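Local coordinates for protein beta-1,4-mannanase (Aplysia kurodai, PDB 3VUP) that probably hydrolyses the beta-1,4-mannosidic links of mannan in the digestive fluid of the sea hare, as a TIM-barrel beta-mannanase, at residues Leu18-Phe32 / Gly56-Thr70. Residues are numbered along the deposited sequence; the frame is centred on the assembly and turned at random. Where two conformers were deposited one is given.
Sequences LSGGNLPWMSYAYDF and GNSMRLWIHIQGETT
R60 N donates to G21 O where strands 18-22 and 58-62 run parallel in the TIM barrel. With helix 36-53 they form its first beta-alpha-beta crossover. G20 CA lies 3.3 Å from S58 O; a side chain there would collide with that oxygen. N57 plugs the start of the pair. Its CG sits between backbone N and carbonyl carbon (chi1 65°), which turns N57 OD1 onto S19 N at 2.8 Å. In the given conformer, S58 OG reaches the same oxygen from the opposite face of the amide. A leucine in place of N57 would probably leave S19 N without its side-chain acceptor.

On the barrel's inner side, R60 NH1 donates to N22 OD1 at 2.8 Å, in the guanidinium plane, and also pairs with E293. On the other side, L23 CB rests against L61 CB and, in the given conformer, M59 SD. Past the strands, W25 stands edge-on over W62, a T-shaped pair with planes at 69°. A Tris molecule, probably from the crystallisation liquor, lies close to W62 and may mark a pocket. The I65 methyl CD1 fits under one face of Y28. The A29 methyl nestles between I65 and E68. F32 CE2 meets I63 CD1 at 3.6 Å, and a water bridges D31 OD2 to W62 O. T69 OG1 donates to A29 O, while its methyl CG2 lies over the centre of the Y30 ring, 3.4 Å from the centroid.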
loop_
_atom_site.group_PDB
_atom_site.type_symbol
_atom_site.label_atom_id
_atom_site.label_comp_id
_atom_site.label_asym_id
_atom_site.label_seq_id
_atom_site.Cartn_x
_atom_site.Cartn_y
_atom_site.Cartn_z
ATOM N N LEU A 18 -5.655 -10.878 -6.587
ATOM C CA LEU A 18 -5.159 -9.612 -7.112
ATOM C C LEU A 18 -3.761 -9.795 -7.688
ATOM O O LEU A 18 -2.800 -10.009 -6.950
ATOM C CB LEU A 18 -5.150 -8.549 -6.014
ATOM C CG LEU A 18 -6.497 -8.316 -5.323
ATOM C CD1 LEU A 18 -6.351 -7.338 -4.178
ATOM C CD2 LEU A 18 -7.522 -7.803 -6.310
ATOM N N SER A 19 -3.648 -9.711 -9.008
ATOM C CA SER A 19 -2.394 -9.971 -9.696
ATOM C C SER A 19 -1.968 -8.754 -10.499
ATOM O O SER A 19 -2.736 -8.252 -11.324
ATOM C CB SER A 19 -2.582 -11.138 -10.665
ATOM O OG SER A 19 -1.404 -11.328 -11.422
ATOM N N GLY A 20 -0.751 -8.271 -10.290
ATOM C CA GLY A 20 -0.306 -7.141 -11.072
ATOM C C GLY A 20 1.018 -6.637 -10.567
ATOM O O GLY A 20 1.938 -7.414 -10.286
ATOM N N GLY A 21 1.126 -5.325 -10.438
ATOM C CA GLY A 21 2.384 -4.753 -10.030
ATOM C C GLY A 21 2.279 -3.336 -9.524
ATOM O O GLY A 21 1.205 -2.722 -9.512
ATOM N N ASN A 22 3.429 -2.839 -9.089
ATOM C CA ASN A 22 3.620 -1.458 -8.686
ATOM C C ASN A 22 4.140 -0.673 -9.871
ATOM O O ASN A 22 5.186 -1.032 -10.418
ATOM C CB ASN A 22 4.690 -1.384 -7.599
ATOM C CG ASN A 22 4.245 -1.965 -6.282
ATOM O OD1 ASN A 22 3.845 -1.229 -5.391
ATOM N ND2 ASN A 22 4.351 -3.289 -6.133
ATOM N N LEU A 23 3.440 0.390 -10.252
ATOM C CA LEU A 23 3.872 1.226 -11.366
ATOM C C LEU A 23 5.377 1.575 -11.329
ATOM O O LEU A 23 6.076 1.292 -12.294
ATOM C CB LEU A 23 2.984 2.470 -11.469
ATOM C CG LEU A 23 3.277 3.413 -12.630
ATOM C CD1 LEU A 23 2.951 2.733 -13.950
ATOM C CD2 LEU A 23 2.485 4.700 -12.468
ATOM N N PRO A 24 5.888 2.161 -10.223
ATOM C CA PRO A 24 5.209 2.609 -9.001
ATOM C C PRO A 24 4.868 4.095 -9.044
ATOM O O PRO A 24 4.158 4.589 -8.168
ATOM C CB PRO A 24 6.245 2.333 -7.911
ATOM C CG PRO A 24 7.564 2.210 -8.609
ATOM C CD PRO A 24 7.349 2.314 -10.092
ATOM N N TRP A 25 5.391 4.776 -10.060
ATOM C CA TRP A 25 5.188 6.194 -10.315
ATOM C C TRP A 25 5.674 6.404 -11.739
ATOM O O TRP A 25 6.290 5.514 -12.329
ATOM C CB TRP A 25 6.012 7.064 -9.346
ATOM C CG TRP A 25 7.439 6.651 -9.246
ATOM C CD1 TRP A 25 8.423 6.834 -10.181
ATOM C CD2 TRP A 25 8.038 5.933 -8.166
ATOM N NE1 TRP A 25 9.601 6.278 -9.741
ATOM C CE2 TRP A 25 9.393 5.721 -8.505
ATOM C CE3 TRP A 25 7.566 5.455 -6.939
ATOM C CZ2 TRP A 25 10.278 5.052 -7.658
ATOM C CZ3 TRP A 25 8.447 4.785 -6.101
ATOM C CH2 TRP A 25 9.786 4.587 -6.468
ATOM N N MET A 26 5.412 7.584 -12.282
ATOM C CA MET A 26 6.020 7.971 -13.547
ATOM C C MET A 26 7.093 9.021 -13.269
ATOM O O MET A 26 8.282 8.779 -13.501
ATOM C CB MET A 26 4.974 8.464 -14.542
ATOM C CG MET A 26 5.542 8.719 -15.940
ATOM S SD MET A 26 6.441 7.334 -16.670
ATOM C CE MET A 26 5.169 6.066 -16.632
ATOM N N SER A 27 6.670 10.171 -12.752
ATOM C CA SER A 27 7.578 11.158 -12.178
ATOM C C SER A 27 7.391 11.106 -10.665
ATOM O O SER A 27 6.353 11.526 -10.153
ATOM C CB SER A 27 7.250 12.550 -12.710
ATOM O OG SER A 27 7.406 12.588 -14.118
ATOM N N TYR A 28 8.381 10.564 -9.963
ATOM C CA TYR A 28 8.304 10.333 -8.517
ATOM C C TYR A 28 7.767 11.546 -7.765
ATOM O O TYR A 28 8.382 12.610 -7.785
ATOM C CB TYR A 28 9.691 9.967 -7.996
ATOM C CG TYR A 28 9.825 9.696 -6.510
ATOM C CD1 TYR A 28 9.682 8.411 -6.001
ATOM C CD2 TYR A 28 10.173 10.706 -5.628
ATOM C CE1 TYR A 28 9.838 8.144 -4.647
ATOM C CE2 TYR A 28 10.338 10.453 -4.266
ATOM C CZ TYR A 28 10.175 9.164 -3.779
ATOM O OH TYR A 28 10.341 8.886 -2.433
ATOM N N ALA A 29 6.613 11.366 -7.120
ATOM C CA ALA A 29 5.960 12.384 -6.282
ATOM C C ALA A 29 5.440 13.584 -7.058
ATOM O O ALA A 29 5.014 14.567 -6.453
ATOM C CB ALA A 29 6.876 12.843 -5.144
ATOM N N TYR A 30 5.482 13.483 -8.386
ATOM C CA TYR A 30 5.134 14.560 -9.307
ATOM C C TYR A 30 4.139 14.085 -10.357
ATOM O O TYR A 30 4.171 14.548 -11.498
ATOM C CB TYR A 30 6.398 15.059 -10.018
ATOM C CG TYR A 30 7.041 16.208 -9.320
ATOM C CD1 TYR A 30 7.695 16.026 -8.119
ATOM C CD2 TYR A 30 6.985 17.485 -9.861
ATOM C CE1 TYR A 30 8.273 17.091 -7.464
ATOM C CE2 TYR A 30 7.551 18.548 -9.222
ATOM C CZ TYR A 30 8.202 18.352 -8.025
ATOM O OH TYR A 30 8.758 19.441 -7.401
ATOM N N ASP A 31 3.258 13.164 -9.979
ATOM C CA ASP A 31 2.326 12.553 -10.921
ATOM C C ASP A 31 0.900 13.091 -10.819
ATOM O O ASP A 31 0.131 12.963 -11.762
ATOM C CB ASP A 31 2.271 11.037 -10.715
ATOM C CG ASP A 31 3.484 10.307 -11.263
ATOM O OD1 ASP A 31 3.996 10.702 -12.335
ATOM O OD2 ASP A 31 3.885 9.295 -10.637
ATOM N N PHE A 32 0.551 13.653 -9.661
ATOM C CA PHE A 32 -0.822 14.047 -9.357
ATOM C C PHE A 32 -0.888 15.445 -8.788
ATOM O O PHE A 32 -0.022 15.845 -8.021
ATOM C CB PHE A 32 -1.465 13.039 -8.403
ATOM C CG PHE A 32 -1.623 11.698 -9.025
ATOM C CD1 PHE A 32 -2.695 11.445 -9.865
ATOM C CD2 PHE A 32 -0.654 10.723 -8.863
ATOM C CE1 PHE A 32 -2.819 10.236 -10.499
ATOM C CE2 PHE A 32 -0.772 9.506 -9.503
ATOM C CZ PHE A 32 -1.861 9.261 -10.314
ATOM N N GLY A 56 -2.916 -8.822 -15.986
ATOM C CA GLY A 56 -2.997 -8.272 -14.649
ATOM C C GLY A 56 -4.354 -7.652 -14.397
ATOM O O GLY A 56 -5.050 -7.255 -15.335
ATOM N N ASN A 57 -4.715 -7.547 -13.120
ATOM C CA ASN A 57 -5.948 -6.880 -12.719
ATOM C C ASN A 57 -5.736 -5.793 -11.666
ATOM O O ASN A 57 -6.715 -5.211 -11.211
ATOM C CB ASN A 57 -7.009 -7.881 -12.232
ATOM C CG ASN A 57 -6.608 -8.603 -10.960
ATOM O OD1 ASN A 57 -5.714 -8.172 -10.223
ATOM N ND2 ASN A 57 -7.275 -9.712 -10.692
ATOM N N SER A 58 -4.488 -5.514 -11.278
ATOM C CA SER A 58 -4.181 -4.664 -10.110
ATOM C C SER A 58 -2.961 -3.792 -10.353
ATOM O O SER A 58 -1.937 -4.330 -10.782
ATOM C CB SER A 58 -3.817 -5.543 -8.910
ATOM O OG SER A 58 -4.939 -6.173 -8.339
ATOM N N MET A 59 -3.031 -2.508 -10.013
ATOM C CA MET A 59 -1.891 -1.597 -10.074
ATOM C C MET A 59 -1.774 -0.823 -8.756
ATOM O O MET A 59 -2.734 -0.146 -8.377
ATOM C CB MET A 59 -2.097 -0.599 -11.219
ATOM C CG MET A 59 -0.951 0.374 -11.451
ATOM S SD MET A 59 0.443 -0.313 -12.358
ATOM C CE MET A 59 -0.099 -0.111 -14.055
ATOM N N ARG A 60 -0.617 -0.891 -8.101
ATOM C CA ARG A 60 -0.308 -0.024 -6.969
ATOM C C ARG A 60 0.550 1.117 -7.510
ATOM O O ARG A 60 1.468 0.888 -8.297
ATOM C CB ARG A 60 0.450 -0.808 -5.898
ATOM C CG ARG A 60 0.882 0.023 -4.682
ATOM C CD ARG A 60 1.331 -0.902 -3.582
ATOM N NE ARG A 60 1.777 -0.295 -2.330
ATOM C CZ ARG A 60 3.039 -0.243 -1.907
ATOM N NH1 ARG A 60 4.047 -0.619 -2.688
ATOM N NH2 ARG A 60 3.291 0.212 -0.686
ATOM N N LEU A 61 0.245 2.348 -7.114
ATOM C CA LEU A 61 1.045 3.499 -7.535
ATOM C C LEU A 61 0.994 4.554 -6.443
ATOM O O LEU A 61 0.053 4.600 -5.644
ATOM C CB LEU A 61 0.597 4.061 -8.889
ATOM C CG LEU A 61 -0.641 4.960 -8.957
ATOM C CD1 LEU A 61 -0.782 5.522 -10.361
ATOM C CD2 LEU A 61 -1.904 4.215 -8.570
ATOM N N TRP A 62 2.034 5.372 -6.389
ATOM C CA TRP A 62 2.263 6.223 -5.236
ATOM C C TRP A 62 1.865 7.661 -5.526
ATOM O O TRP A 62 2.130 8.185 -6.611
ATOM C CB TRP A 62 3.721 6.162 -4.813
ATOM C CG TRP A 62 4.230 4.811 -4.370
ATOM C CD1 TRP A 62 3.652 3.580 -4.528
ATOM C CD2 TRP A 62 5.470 4.587 -3.719
ATOM N NE1 TRP A 62 4.460 2.604 -3.980
ATOM C CE2 TRP A 62 5.590 3.205 -3.482
ATOM C CE3 TRP A 62 6.492 5.435 -3.287
ATOM C CZ2 TRP A 62 6.710 2.650 -2.849
ATOM C CZ3 TRP A 62 7.587 4.897 -2.666
ATOM C CH2 TRP A 62 7.698 3.514 -2.457
ATOM N N ILE A 63 1.245 8.295 -4.531
ATOM C CA ILE A 63 0.609 9.594 -4.702
ATOM C C ILE A 63 1.405 10.720 -4.033
ATOM O O ILE A 63 2.221 11.357 -4.693
ATOM C CB ILE A 63 -0.869 9.576 -4.215
ATOM C CG1 ILE A 63 -1.619 8.345 -4.773
ATOM C CG2 ILE A 63 -1.562 10.875 -4.585
ATOM C CD1 ILE A 63 -1.651 8.241 -6.280
ATOM N N HIS A 64 1.189 10.977 -2.740
ATOM C CA HIS A 64 1.859 12.112 -2.090
ATOM C C HIS A 64 3.345 11.847 -1.847
ATOM O O HIS A 64 4.180 12.752 -1.971
ATOM C CB HIS A 64 1.244 12.464 -0.730
ATOM C CG HIS A 64 -0.249 12.631 -0.712
ATOM N ND1 HIS A 64 -0.952 13.382 -1.632
ATOM C CD2 HIS A 64 -1.159 12.203 0.195
ATOM C CE1 HIS A 64 -2.236 13.374 -1.312
ATOM N NE2 HIS A 64 -2.387 12.673 -0.203
ATOM N N ILE A 65 3.648 10.616 -1.433
ATOM C CA ILE A 65 4.996 10.157 -1.106
ATOM C C ILE A 65 5.475 10.844 0.176
ATOM O O ILE A 65 5.124 10.391 1.267
ATOM C CB ILE A 65 5.953 10.212 -2.319
ATOM C CG1 ILE A 65 5.270 9.503 -3.500
ATOM C CG2 ILE A 65 7.262 9.541 -1.989
ATOM C CD1 ILE A 65 6.174 9.169 -4.655
ATOM N N GLN A 66 6.228 11.937 0.075
ATOM C CA GLN A 66 6.562 12.698 1.277
ATOM C C GLN A 66 6.132 14.161 1.177
ATOM O O GLN A 66 6.677 15.032 1.847
ATOM C CB GLN A 66 8.042 12.538 1.645
ATOM C CG GLN A 66 8.360 11.077 1.928
ATOM C CD GLN A 66 9.732 10.826 2.512
ATOM O OE1 GLN A 66 10.731 11.420 2.087
ATOM N NE2 GLN A 66 9.800 9.908 3.481
ATOM N N GLY A 67 5.114 14.419 0.367
ATOM C CA GLY A 67 4.537 15.746 0.275
ATOM C C GLY A 67 5.273 16.695 -0.645
ATOM O O GLY A 67 5.161 17.910 -0.494
ATOM N N GLU A 68 6.009 16.141 -1.605
ATOM C CA GLU A 68 6.763 16.951 -2.561
ATOM C C GLU A 68 5.875 17.931 -3.329
ATOM O O GLU A 68 6.248 19.095 -3.525
ATOM C CB GLU A 68 7.511 16.049 -3.538
ATOM C CG GLU A 68 8.732 15.332 -2.969
ATOM C CD GLU A 68 8.444 14.080 -2.144
ATOM O OE1 GLU A 68 9.448 13.475 -1.712
ATOM O OE2 GLU A 68 7.265 13.701 -1.922
ATOM N N THR A 69 4.708 17.459 -3.773
ATOM C CA THR A 69 3.780 18.316 -4.513
ATOM C C THR A 69 2.328 18.247 -4.050
ATOM O O THR A 69 1.605 19.221 -4.181
ATOM C CB THR A 69 3.835 18.094 -6.038
ATOM O OG1 THR A 69 3.442 16.755 -6.350
ATOM C CG2 THR A 69 5.223 18.360 -6.573
ATOM N N THR A 70 1.892 17.103 -3.530
ATOM C CA THR A 70 0.587 17.032 -2.877
ATOM C C THR A 70 0.741 16.335 -1.534
ATOM O O THR A 70 1.676 15.572 -1.341
ATOM C CB THR A 70 -0.492 16.298 -3.710
ATOM O OG1 THR A 70 -0.137 14.917 -3.861
ATOM C CG2 THR A 70 -0.720 16.960 -5.066
HETATM O O HOH W 1 10.243 11.033 -0.871
HETATM O O HOH W 2 4.321 9.769 -7.837
HETATM O O HOH W 3 3.833 14.775 -3.847
HETATM O O HOH W 4 2.070 7.387 -9.440
HETATM O O HOH W 5 2.403 12.370 -7.342
HETATM O O HOH W 6 1.449 14.714 -6.060
#